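Local atomic coordinates of soluble lytic murein transglycosylase (Pseudomonas aeruginosa, PDB entry 5OHU), a protein that turns over bacterial cell-wall peptidoglycan by exolytic and endolytic cleavage, acting as a lytic transglycosylase of the Slt family. Residues A[91-96]-A[429-434]; A[340-345]-A[598-603]. All blocks are in the same frame, centred on the assembly; numbering follows the deposited sequence.

Contact 1. Residues A[91-96]-A[429-434]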
loop_
_atom_site.group_PDB
_atom_site.type_symbol
_atom_site.label_atom_id
_atom_site.label_comp_id
_atom_site.label_asym_id
_atom_site.label_seq_id
_atom_site.Cartn_x
_atom_site.Cartn_y
_atom_site.Cartn_z
ATOM N N ASP A 91 19.736 -10.227 13.975
ATOM C CA ASP A 91 19.447 -10.042 12.560
ATOM C C ASP A 91 18.479 -11.075 12.003
ATOM O O ASP A 91 18.056 -10.936 10.851
ATOM C CB ASP A 91 20.744 -10.087 11.743
ATOM C CG ASP A 91 21.402 -11.448 11.788
ATOM O OD1 ASP A 91 21.399 -12.070 12.879
ATOM O OD2 ASP A 91 21.914 -11.902 10.739
ATOM N N LEU A 92 18.140 -12.105 12.769
ATOM C CA LEU A 92 17.155 -13.068 12.302
ATOM C C LEU A 92 15.832 -12.361 12.021
ATOM O O LEU A 92 15.403 -11.501 12.806
ATOM C CB LEU A 92 16.943 -14.181 13.324
ATOM C CG LEU A 92 18.100 -15.166 13.482
ATOM C CD1 LEU A 92 17.720 -16.294 14.435
ATOM C CD2 LEU A 92 18.506 -15.711 12.124
ATOM N N PRO A 93 15.173 -12.677 10.901
ATOM C CA PRO A 93 13.894 -12.009 10.594
ATOM C C PRO A 93 12.863 -12.181 11.687
ATOM O O PRO A 93 12.062 -11.268 11.924
ATOM C CB PRO A 93 13.438 -12.688 9.290
ATOM C CG PRO A 93 14.701 -13.281 8.699
ATOM C CD PRO A 93 15.535 -13.694 9.896
ATOM N N GLN A 94 12.864 -13.323 12.371
ATOM C CA GLN A 94 11.833 -13.652 13.347
ATOM C C GLN A 94 12.212 -13.276 14.779
ATOM O O GLN A 94 11.466 -13.608 15.706
ATOM C CB GLN A 94 11.502 -15.147 13.273
ATOM C CG GLN A 94 12.592 -16.063 13.786
ATOM C CD GLN A 94 13.627 -16.419 12.724
ATOM O OE1 GLN A 94 13.873 -15.653 11.792
ATOM N NE2 GLN A 94 14.217 -17.601 12.852
ATOM N N ILE A 95 13.339 -12.583 14.982
ATOM C CA ILE A 95 13.814 -12.316 16.334
ATOM C C ILE A 95 12.813 -11.494 17.135
ATOM O O ILE A 95 12.809 -11.557 18.367
ATOM C CB ILE A 95 15.197 -11.621 16.293
ATOM C CG1 ILE A 95 15.947 -11.884 17.589
ATOM C CG2 ILE A 95 15.061 -10.119 16.121
ATOM C CD1 ILE A 95 16.259 -13.344 17.799
ATOM N N GLY A 96 11.947 -10.723 16.472
ATOM C CA GLY A 96 10.940 -9.975 17.205
ATOM C C GLY A 96 9.930 -10.853 17.928
ATOM O O GLY A 96 9.443 -10.490 19.005
ATOM N N TRP A 429 15.753 -12.165 2.555
ATOM C CA TRP A 429 16.112 -11.146 1.580
ATOM C C TRP A 429 15.426 -9.824 1.893
ATOM O O TRP A 429 16.064 -8.768 1.889
ATOM C CB TRP A 429 15.738 -11.644 0.190
ATOM C CG TRP A 429 16.570 -11.115 -0.901
ATOM C CD1 TRP A 429 16.267 -10.077 -1.735
ATOM C CD2 TRP A 429 17.852 -11.608 -1.311
ATOM N NE1 TRP A 429 17.293 -9.886 -2.634
ATOM C CE2 TRP A 429 18.276 -10.812 -2.397
ATOM C CE3 TRP A 429 18.692 -12.628 -0.854
ATOM C CZ2 TRP A 429 19.493 -11.020 -3.046
ATOM C CZ3 TRP A 429 19.899 -12.836 -1.496
ATOM C CH2 TRP A 429 20.289 -12.034 -2.582
ATOM N N TYR A 430 14.123 -9.870 2.185
ATOM C CA TYR A 430 13.351 -8.650 2.419
ATOM C C TYR A 430 13.697 -8.013 3.755
ATOM O O TYR A 430 13.744 -6.785 3.862
ATOM C CB TYR A 430 11.847 -8.939 2.377
ATOM C CG TYR A 430 11.308 -9.343 1.022
ATOM C CD1 TYR A 430 12.082 -9.223 -0.131
ATOM C CD2 TYR A 430 10.020 -9.847 0.899
ATOM C CE1 TYR A 430 11.584 -9.604 -1.369
ATOM C CE2 TYR A 430 9.509 -10.221 -0.329
ATOM C CZ TYR A 430 10.290 -10.099 -1.459
ATOM O OH TYR A 430 9.758 -10.480 -2.669
ATOM N N HIS A 431 13.898 -8.827 4.794
ATOM C CA HIS A 431 14.265 -8.271 6.090
ATOM C C HIS A 431 15.627 -7.596 6.017
ATOM O O HIS A 431 15.793 -6.465 6.490
ATOM C CB HIS A 431 14.239 -9.359 7.166
ATOM C CG HIS A 431 14.556 -8.858 8.542
ATOM N ND1 HIS A 431 13.685 -8.077 9.271
ATOM C CD2 HIS A 431 15.652 -9.027 9.324
ATOM C CE1 HIS A 431 14.228 -7.788 10.440
ATOM N NE2 HIS A 431 15.422 -8.350 10.496
ATOM N N ALA A 432 16.599 -8.259 5.392
ATOM C CA ALA A 432 17.919 -7.668 5.202
ATOM C C ALA A 432 17.837 -6.333 4.467
ATOM O O ALA A 432 18.552 -5.381 4.808
ATOM C CB ALA A 432 18.813 -8.640 4.438
ATOM N N ALA A 433 16.957 -6.235 3.465
ATOM C CA ALA A 433 16.849 -4.998 2.700
ATOM C C ALA A 433 16.397 -3.820 3.555
ATOM O O ALA A 433 16.669 -2.671 3.191
ATOM C CB ALA A 433 15.889 -5.186 1.526
ATOM N N ARG A 434 15.728 -4.076 4.689
ATOM C CA ARG A 434 15.207 -2.990 5.515
ATOM C C ARG A 434 16.305 -2.148 6.150
ATOM O O ARG A 434 16.011 -1.073 6.682
ATOM C CB ARG A 434 14.267 -3.541 6.600
ATOM C CG ARG A 434 12.904 -3.991 6.060
ATOM C CD ARG A 434 12.534 -5.358 6.545
ATOM N NE ARG A 434 11.716 -5.344 7.760
ATOM C CZ ARG A 434 11.066 -6.403 8.242
ATOM N NH1 ARG A 434 11.132 -7.568 7.605
ATOM N NH2 ARG A 434 10.351 -6.283 9.353
HETATM O O HOH W 1 16.134 -8.458 12.916
#
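H431, on the last turns of helix 422-433, lays one face of its imidazole against P93 in the turn that leads into helix 95-108. The tight part of the contact is this CH-pi contact. P93 CA sits 3.8 Å from the centroid of the H431 ring, only 15° off the ring normal and offset toward the rim. P93 CB meets H431 CB at 4.0 Å, so the proline ring also packs against the stem of the histidine. With CG anti to the backbone N (chi1 -178°), the H431 side chain is carried out from its helix to the turn. Near the plane of the imidazole, the carbonyl O of D91 lies 3.4 Å from H431 CD2, at the carbon edge of the ring.

The looser side begins at NE2. There L92 O approaches the ring obliquely, and a water apparently bridges the two groups. It donates to L92 O at 3.1 Å and also lies by H431 NE2, although that second distance is short enough to leave its details doubtful. L92 O is also held from within its own type I turn by I95 N. Near ND1, R434 is poorly ordered and its guanidinium makes no well-angled bond to the ring. D91 OD2 forms a salt bridge with R412 of helix 408-418, while Y64 of helix 62-72 packs on P93.

A join of this kind, between the N-terminal helices and the L domain, fits the closed helical ring of Slt70-like enzymes. Its chemistry is modest: D91 O at the CD2 edge, with L92 O obliquely near NE2, would probably polarise the imidazole slightly, but the union rests on CH-pi and van der Waals packing and a probable water bridge.

Contact 2. Residues A[340-345]-A[598-603]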
loop_
_atom_site.group_PDB
_atom_site.type_symbol
_atom_site.label_atom_id
_atom_site.label_comp_id
_atom_site.label_asym_id
_atom_site.label_seq_id
_atom_site.Cartn_x
_atom_site.Cartn_y
_atom_site.Cartn_z
ATOM N N THR A 340 6.653 17.436 -8.051
ATOM C CA THR A 340 6.375 16.170 -8.712
ATOM C C THR A 340 6.287 16.328 -10.223
ATOM O O THR A 340 5.893 17.374 -10.754
ATOM C CB THR A 340 5.073 15.583 -8.206
ATOM O OG1 THR A 340 3.997 16.417 -8.658
ATOM C CG2 THR A 340 5.104 15.523 -6.670
ATOM N N SER A 341 6.634 15.252 -10.920
ATOM C CA SER A 341 6.478 15.244 -12.367
ATOM C C SER A 341 5.022 15.429 -12.768
ATOM O O SER A 341 4.744 16.020 -13.811
ATOM C CB SER A 341 7.023 13.939 -12.936
ATOM O OG SER A 341 6.476 12.841 -12.226
ATOM N N ARG A 342 4.085 14.943 -11.947
ATOM C CA ARG A 342 2.661 15.116 -12.212
ATOM C C ARG A 342 2.286 16.589 -12.366
ATOM O O ARG A 342 1.713 17.001 -13.386
ATOM C CB ARG A 342 1.841 14.468 -11.091
ATOM C CG ARG A 342 0.357 14.772 -11.212
ATOM C CD ARG A 342 -0.424 14.197 -10.067
ATOM N NE ARG A 342 -0.323 12.741 -10.046
ATOM C CZ ARG A 342 -0.012 12.053 -8.954
ATOM N NH1 ARG A 342 0.233 12.707 -7.822
ATOM N NH2 ARG A 342 0.056 10.735 -9.004
ATOM N N TRP A 343 2.584 17.403 -11.365
ATOM C CA TRP A 343 2.090 18.771 -11.455
ATOM C C TRP A 343 2.993 19.665 -12.282
ATOM O O TRP A 343 2.520 20.694 -12.782
ATOM C CB TRP A 343 1.842 19.347 -10.057
ATOM C CG TRP A 343 0.788 18.531 -9.410
ATOM C CD1 TRP A 343 0.911 17.708 -8.305
ATOM C CD2 TRP A 343 -0.536 18.346 -9.900
ATOM N NE1 TRP A 343 -0.275 17.057 -8.080
ATOM C CE2 TRP A 343 -1.179 17.434 -9.039
ATOM C CE3 TRP A 343 -1.254 18.885 -10.976
ATOM C CZ2 TRP A 343 -2.503 17.049 -9.223
ATOM C CZ3 TRP A 343 -2.557 18.494 -11.161
ATOM C CH2 TRP A 343 -3.172 17.584 -10.290
ATOM N N ARG A 344 4.256 19.283 -12.485
ATOM C CA ARG A 344 5.036 19.955 -13.522
ATOM C C ARG A 344 4.420 19.689 -14.886
ATOM O O ARG A 344 4.296 20.601 -15.717
ATOM C CB ARG A 344 6.499 19.499 -13.488
ATOM C CG ARG A 344 7.313 20.095 -12.336
ATOM C CD ARG A 344 8.790 19.751 -12.440
ATOM N NE ARG A 344 9.018 18.431 -11.864
ATOM C CZ ARG A 344 9.922 17.550 -12.285
ATOM N NH1 ARG A 344 10.718 17.848 -13.304
ATOM N NH2 ARG A 344 10.025 16.377 -11.665
ATOM N N TYR A 345 3.986 18.449 -15.125
ATOM C CA TYR A 345 3.321 18.172 -16.389
ATOM C C TYR A 345 2.037 18.976 -16.516
ATOM O O TYR A 345 1.795 19.607 -17.549
ATOM C CB TYR A 345 3.020 16.676 -16.560
ATOM C CG TYR A 345 2.184 16.455 -17.803
ATOM C CD1 TYR A 345 2.778 16.515 -19.078
ATOM C CD2 TYR A 345 0.805 16.238 -17.714
ATOM C CE1 TYR A 345 2.031 16.359 -20.231
ATOM C CE2 TYR A 345 0.040 16.068 -18.857
ATOM C CZ TYR A 345 0.663 16.128 -20.113
ATOM O OH TYR A 345 -0.093 15.961 -21.253
ATOM N N TRP A 598 -8.434 12.001 -18.706
ATOM C CA TRP A 598 -9.190 10.857 -18.194
ATOM C C TRP A 598 -8.372 10.063 -17.191
ATOM O O TRP A 598 -8.870 9.710 -16.117
ATOM C CB TRP A 598 -9.646 9.940 -19.328
ATOM C CG TRP A 598 -10.577 8.866 -18.797
ATOM C CD1 TRP A 598 -11.922 8.995 -18.553
ATOM C CD2 TRP A 598 -10.231 7.521 -18.413
ATOM N NE1 TRP A 598 -12.430 7.811 -18.053
ATOM C CE2 TRP A 598 -11.414 6.892 -17.971
ATOM C CE3 TRP A 598 -9.044 6.783 -18.432
ATOM C CZ2 TRP A 598 -11.439 5.572 -17.539
ATOM C CZ3 TRP A 598 -9.071 5.466 -17.998
ATOM C CH2 TRP A 598 -10.260 4.879 -17.552
ATOM N N ILE A 599 -7.106 9.785 -17.516
ATOM C CA ILE A 599 -6.252 9.037 -16.598
ATOM C C ILE A 599 -6.077 9.806 -15.304
ATOM O O ILE A 599 -6.194 9.246 -14.207
ATOM C CB ILE A 599 -4.887 8.730 -17.242
ATOM C CG1 ILE A 599 -5.025 7.623 -18.288
ATOM C CG2 ILE A 599 -3.927 8.231 -16.175
ATOM C CD1 ILE A 599 -4.002 7.749 -19.405
ATOM N N GLU A 600 -5.790 11.104 -15.418
ATOM C CA GLU A 600 -5.521 11.914 -14.240
ATOM C C GLU A 600 -6.723 11.971 -13.308
ATOM O O GLU A 600 -6.557 12.123 -12.090
ATOM C CB GLU A 600 -5.136 13.335 -14.646
ATOM C CG GLU A 600 -4.482 14.091 -13.515
ATOM C CD GLU A 600 -3.286 13.343 -12.966
ATOM O OE1 GLU A 600 -2.377 13.014 -13.792
ATOM O OE2 GLU A 600 -3.288 13.036 -11.741
ATOM N N THR A 601 -7.940 11.855 -13.851
ATOM C CA THR A 601 -9.149 12.015 -13.054
ATOM C C THR A 601 -9.807 10.685 -12.737
ATOM O O THR A 601 -10.975 10.659 -12.343
ATOM C CB THR A 601 -10.152 12.952 -13.739
ATOM O OG1 THR A 601 -10.550 12.405 -15.004
ATOM C CG2 THR A 601 -9.537 14.353 -13.967
ATOM N N ILE A 602 -9.082 9.582 -12.888
ATOM C CA ILE A 602 -9.580 8.292 -12.389
ATOM C C ILE A 602 -9.797 8.391 -10.875
ATOM O O ILE A 602 -8.893 8.833 -10.142
ATOM C CB ILE A 602 -8.578 7.170 -12.731
ATOM C CG1 ILE A 602 -8.688 6.777 -14.208
ATOM C CG2 ILE A 602 -8.803 5.922 -11.857
ATOM C CD1 ILE A 602 -7.535 5.899 -14.629
ATOM N N PRO A 603 -10.959 8.020 -10.349
ATOM C CA PRO A 603 -11.202 8.211 -8.909
ATOM C C PRO A 603 -10.319 7.374 -7.996
ATOM O O PRO A 603 -10.006 7.832 -6.891
ATOM C CB PRO A 603 -12.687 7.833 -8.753
ATOM C CG PRO A 603 -13.249 7.870 -10.152
ATOM C CD PRO A 603 -12.118 7.453 -11.035
#
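R342 and E600 meet through charge, at the start of helix 341-354 and the last turn of helix 595-600. The salt bridge is long, 3.4 Å from R342 NE to E600 OE2, and the guanidinium and carboxylate planes are 63° apart, so the groups do not pair side by side. R342 CD also comes within 3.5 Å of E600 OE2. Further polar partners share the load: Y375 OH hydrogen-bonds to E600 OE1 and is also a polar partner of R342, R315 pairs with E600 OE2, E311 with R342 NH1, and W346 NE1 donates to E600 OE1. The buried carboxylate is thus surrounded by donors, which would probably favour its ionised form.

The nonpolar contact is that of R342 CD, 3.3 Å above the plane of the W343 ring, toward its rim; the bend at chi3 (-62°) turns the guanidinium off the line of the alkyl chain.

A side-chain N-cap closes the helix start: T340 OG1 accepts from W343 N at 3.2 Å, nearly straight at 170°.

Taken together, this is an N-capped helix whose first turn joins a partly buried network of charges around E600, linking the alpha-superhelix to helix 595-600 of the lysozyme-like catalytic part.

Contacts 1 and 2 lie on opposite sides of the chain's centre, with their centres 36 Å apart and nearest atoms about 24 Å apart, and they share no helix. Both are partly buried and sit at much the same distance from the centre. Contact 1 ties N-terminal helices to the L domain, whereas contact 2 ties a middle stretch of the superhelix to the C-terminal lysozyme-like region. Their chemistry differs accordingly: at 91-96/429-434 an aromatic face, backbone carbonyls and a probable water bridge do the work, while at 340-345/598-603 a buried glutamate is gripped by charged and hydroxyl partners from several helices.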